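Local coordinates for membrane lipoprotein family protein (Aeropyrum pernix, PDB 4PEV), which probably serves as the solute-binding component of an ABC transporter, holding adenosine in the cleft between its two lobes, at residues Gly76-Ala81 with Val88-Pro93; Ser101-Ala106 with Asp113-Val118. All blocks are in the same frame, centred on the assembly; numbering follows the deposited sequence.

Contact 1. Residues Gly76-Ala81 with Val88-Pro93; sequences GADRAA and VVFQTP
The carbonyl oxygen of A77 accepts the backbone N-H of A81 at 3.0 Å (A81 N to A77 O), while methyl CG2 of V88 rests 3.8 Å from that same A77 O. Helix and strand thus meet within the beta-alpha-beta unit formed by strand 54-59, helix 69-84 and strand 87-91, at the outer edge of a parallel sheet. After helix 69-84 the chain turns back, so that the strand runs almost antiparallel to the helix, and the alpha carbons are nearest at A81 and V88. Alanines suit this side of the helix, because a lone CB lets the larger strand residues come close to the backbone. A77 CB sits 4.1 Å from V88 CG1 and equally far from F90 CE1, while the methyl of A81 looks toward V88 CG2. A branched valine serves both turns at once: CG1, anti to the backbone N (chi1 174°), goes to A77, and CG2 reaches toward the A81 methyl one turn on. CG1 also lies over one face of the F90 ring, near its rim, so two strand residues on the same face pack on each other as well as on the helix. V305 of helix 301-313 adds to the cover of A77, and R64 makes a cation-pi contact with F90. Farther out, D78 suits the exposed flank of the helix, and its carboxylate leans toward the phenyl ring, whose hydrogen-bearing edge probably offers a slightly positive surface. D78 OD1 lies in the ring plane 3.8 Å from F90 CZ, with the carboxylate turned 76° from the ring.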
# COMPACT_ATOMS: atom_id res chain seq x y z
N GLY C 76 1.86 3.43 -14.22
CA GLY C 76 2.79 2.53 -14.91
C GLY C 76 2.33 2.22 -16.33
O GLY C 76 3.12 2.14 -17.26
N ALA C 77 1.03 2.02 -16.48
CA ALA C 77 0.44 1.84 -17.77
C ALA C 77 0.51 3.11 -18.61
O ALA C 77 0.73 3.02 -19.80
CB ALA C 77 -1.00 1.40 -17.61
N ASP C 78 0.29 4.27 -17.99
CA ASP C 78 0.32 5.55 -18.72
C ASP C 78 1.74 5.84 -19.22
O ASP C 78 1.93 6.32 -20.34
CB ASP C 78 -0.20 6.72 -17.84
CG ASP C 78 -1.76 6.71 -17.63
OD1 ASP C 78 -2.50 6.23 -18.53
OD2 ASP C 78 -2.23 7.21 -16.56
N ARG C 79 2.73 5.52 -18.39
CA ARG C 79 4.14 5.67 -18.77
C ARG C 79 4.51 4.76 -19.95
O ARG C 79 5.27 5.15 -20.84
CB ARG C 79 5.05 5.38 -17.56
CG ARG C 79 6.42 6.05 -17.56
CD ARG C 79 7.38 5.37 -16.57
NE ARG C 79 6.78 5.10 -15.24
CZ ARG C 79 7.23 4.23 -14.32
NH1 ARG C 79 8.33 3.48 -14.53
NH2 ARG C 79 6.57 4.10 -13.17
N ALA C 80 3.97 3.55 -19.97
CA ALA C 80 4.23 2.61 -21.06
C ALA C 80 3.57 3.04 -22.38
O ALA C 80 4.16 2.90 -23.44
CB ALA C 80 3.77 1.23 -20.67
N ALA C 81 2.35 3.55 -22.30
CA ALA C 81 1.67 4.13 -23.47
C ALA C 81 2.54 5.16 -24.16
O ALA C 81 2.72 5.09 -25.37
CB ALA C 81 0.35 4.77 -23.07
N VAL C 88 -3.28 1.20 -24.35
CA VAL C 88 -3.84 0.71 -23.11
C VAL C 88 -5.36 0.93 -23.10
O VAL C 88 -5.86 1.97 -23.52
CB VAL C 88 -3.16 1.38 -21.91
CG1 VAL C 88 -3.83 0.98 -20.61
CG2 VAL C 88 -1.69 0.99 -21.87
N VAL C 89 -6.10 -0.10 -22.67
CA VAL C 89 -7.52 0.01 -22.35
C VAL C 89 -7.66 -0.33 -20.87
O VAL C 89 -7.10 -1.31 -20.41
CB VAL C 89 -8.34 -1.02 -23.15
CG1 VAL C 89 -9.79 -1.04 -22.68
CG2 VAL C 89 -8.25 -0.73 -24.64
N PHE C 90 -8.39 0.50 -20.13
CA PHE C 90 -8.69 0.20 -18.72
C PHE C 90 -10.08 -0.38 -18.66
O PHE C 90 -10.87 -0.22 -19.58
CB PHE C 90 -8.63 1.45 -17.86
CG PHE C 90 -7.28 2.10 -17.86
CD1 PHE C 90 -6.27 1.61 -17.06
CD2 PHE C 90 -7.02 3.19 -18.67
CE1 PHE C 90 -5.03 2.20 -17.05
CE2 PHE C 90 -5.78 3.79 -18.67
CZ PHE C 90 -4.78 3.30 -17.85
N GLN C 91 -10.37 -1.10 -17.59
CA GLN C 91 -11.68 -1.70 -17.43
C GLN C 91 -11.94 -2.07 -15.98
O GLN C 91 -11.06 -2.60 -15.29
CB GLN C 91 -11.78 -2.93 -18.32
CG GLN C 91 -13.15 -3.58 -18.31
CD GLN C 91 -13.27 -4.70 -19.30
OE1 GLN C 91 -12.65 -4.69 -20.36
NE2 GLN C 91 -14.08 -5.69 -18.96
N THR C 92 -13.16 -1.78 -15.52
CA THR C 92 -13.54 -1.97 -14.11
C THR C 92 -14.84 -2.76 -14.03
O THR C 92 -15.91 -2.24 -14.37
CB THR C 92 -13.69 -0.62 -13.38
OG1 THR C 92 -12.61 0.26 -13.74
CG2 THR C 92 -13.69 -0.83 -11.87
N PRO C 93 -14.77 -4.03 -13.59
CA PRO C 93 -15.97 -4.83 -13.44
C PRO C 93 -16.90 -4.20 -12.44
O PRO C 93 -16.45 -3.61 -11.45
CB PRO C 93 -15.45 -6.17 -12.88
CG PRO C 93 -13.99 -6.16 -13.08
CD PRO C 93 -13.58 -4.72 -13.08

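Contact 2. Residues Ser101-Ala106 with Asp113-Val118; sequences SVLDAA and DLIVLV
Helix 101-106 runs nearly antiparallel to strand 114-118, at 162° between their directions, and their axes come within 10.8 Å. A106 and I115 have the nearest alpha carbons, 8.2 Å apart, so side chains do most of the work of spanning the gap. L103 and A106, one turn apart on the helix, face I115 and L117, which alternate onto the same face of the strand. The long leucine does most of the bridging. Its CG stands anti to the backbone N (chi1 179°), and this carries the branched end across to the strand although the side chain does not start out straight at it. There L103 CD1 touches both partners, at 3.8 Å from L117 CD2 and 4.1 Å from I115 CG2, while L103 CD2 leans on the other methyl of L117. The two leucines cross at about a right angle, each presenting both methyls to the other. Near the C-terminal end of the helix, the small A106 gives I115 access to the main chain: I115 CD1 lies 4.0 Å from A106 C and 4.1 Å from A106 CB. An isoleucine fits well here, for its CG2 serves L103 and its longer branch serves A106. All four residues are buried, and Y138 of strand 137-141 and W122 extend the apolar layer around L103. The polar side of the helix turns elsewhere, D104 pairing with R132 in a salt bridge. V116 and V118 project from the other face of the strand, where V118 meets helix 69-84. Such a central parallel strand, with aliphatic residues on both faces and a helix packed against each, is characteristic of the Rossmann-like lobes of periplasmic binding proteins.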
# COMPACT_ATOMS: atom_id res chain seq x y z
N SER C 101 -16.10 -14.19 -16.01
CA SER C 101 -16.68 -14.09 -17.34
C SER C 101 -16.02 -13.02 -18.19
O SER C 101 -15.80 -13.18 -19.39
CB SER C 101 -18.15 -13.78 -17.24
OG SER C 101 -18.67 -13.72 -18.55
N VAL C 102 -15.73 -11.90 -17.54
CA VAL C 102 -15.09 -10.75 -18.15
C VAL C 102 -13.63 -11.05 -18.52
O VAL C 102 -13.11 -10.63 -19.58
CB VAL C 102 -15.22 -9.55 -17.17
CG1 VAL C 102 -14.06 -8.57 -17.27
CG2 VAL C 102 -16.54 -8.86 -17.40
N LEU C 103 -12.95 -11.78 -17.63
CA LEU C 103 -11.57 -12.17 -17.87
C LEU C 103 -11.50 -13.20 -18.99
O LEU C 103 -10.59 -13.18 -19.81
CB LEU C 103 -10.97 -12.73 -16.58
CG LEU C 103 -9.52 -13.21 -16.64
CD1 LEU C 103 -8.62 -12.17 -17.27
CD2 LEU C 103 -9.06 -13.56 -15.24
N ASP C 104 -12.49 -14.08 -19.03
CA ASP C 104 -12.59 -15.13 -20.05
C ASP C 104 -12.85 -14.54 -21.44
O ASP C 104 -12.22 -14.94 -22.41
CB ASP C 104 -13.69 -16.14 -19.64
CG ASP C 104 -13.66 -17.42 -20.46
OD1 ASP C 104 -14.33 -17.47 -21.51
OD2 ASP C 104 -12.96 -18.38 -20.05
N ALA C 105 -13.75 -13.57 -21.51
CA ALA C 105 -14.11 -12.91 -22.77
C ALA C 105 -12.99 -12.07 -23.35
O ALA C 105 -12.86 -11.98 -24.57
CB ALA C 105 -15.36 -12.06 -22.58
N ALA C 106 -12.21 -11.42 -22.50
CA ALA C 106 -11.08 -10.63 -22.96
C ALA C 106 -9.95 -11.51 -23.51
O ALA C 106 -9.24 -11.13 -24.44
CB ALA C 106 -10.57 -9.74 -21.84
N ASP C 113 -2.25 -8.35 -26.25
CA ASP C 113 -0.99 -9.04 -26.12
C ASP C 113 -0.71 -9.38 -24.66
O ASP C 113 -0.16 -10.43 -24.35
CB ASP C 113 0.12 -8.18 -26.73
CG ASP C 113 -0.16 -7.83 -28.20
OD1 ASP C 113 0.11 -8.66 -29.10
OD2 ASP C 113 -0.68 -6.73 -28.45
N LEU C 114 -1.14 -8.50 -23.76
CA LEU C 114 -1.01 -8.72 -22.31
C LEU C 114 -2.31 -8.28 -21.63
O LEU C 114 -2.93 -7.26 -21.99
CB LEU C 114 0.17 -7.90 -21.75
CG LEU C 114 0.54 -8.03 -20.27
CD1 LEU C 114 1.04 -9.42 -19.92
CD2 LEU C 114 1.58 -6.99 -19.90
N ILE C 115 -2.74 -9.07 -20.65
CA ILE C 115 -3.82 -8.68 -19.78
C ILE C 115 -3.20 -8.47 -18.40
O ILE C 115 -2.59 -9.39 -17.85
CB ILE C 115 -4.95 -9.71 -19.76
CG1 ILE C 115 -5.59 -9.81 -21.15
CG2 ILE C 115 -6.02 -9.33 -18.73
CD1 ILE C 115 -6.66 -10.87 -21.26
N VAL C 116 -3.34 -7.25 -17.88
CA VAL C 116 -2.79 -6.89 -16.59
C VAL C 116 -3.89 -6.90 -15.55
O VAL C 116 -4.90 -6.21 -15.71
CB VAL C 116 -2.13 -5.50 -16.62
CG1 VAL C 116 -1.64 -5.11 -15.24
CG2 VAL C 116 -0.98 -5.49 -17.61
N LEU C 117 -3.69 -7.66 -14.48
CA LEU C 117 -4.74 -7.87 -13.50
C LEU C 117 -4.34 -7.25 -12.17
O LEU C 117 -3.44 -7.73 -11.48
CB LEU C 117 -5.01 -9.37 -13.36
CG LEU C 117 -5.47 -10.04 -14.66
CD1 LEU C 117 -5.48 -11.55 -14.50
CD2 LEU C 117 -6.85 -9.55 -15.09
N VAL C 118 -5.05 -6.18 -11.81
CA VAL C 118 -4.65 -5.32 -10.69
C VAL C 118 -5.44 -5.65 -9.42
O VAL C 118 -6.51 -5.08 -9.17
CB VAL C 118 -4.81 -3.82 -11.04
CG1 VAL C 118 -4.46 -2.92 -9.86
CG2 VAL C 118 -3.94 -3.45 -12.22

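In the fold
Contacts 1 and 2 follow each other along the chain, strand 87-91 leading into helix 99-108, and both build the same parallel sheet, with centres 12 Å apart. Strand 54-59 lies between strands 87-91 and 114-118, and helix 99-108 crosses it, A106 touching L56. The two helices pack on opposite faces of the sheet. Contact 1 and contact 2 meet where Q91 packs against V102. The touching side chains nearest the ligand stand back from it: that of F90 is about 12 Å from adenosine and that of L117 about 10 Å. Adenosine-binding D60 and D142 lie about 8 and 9 Å from L117, side chain to side chain.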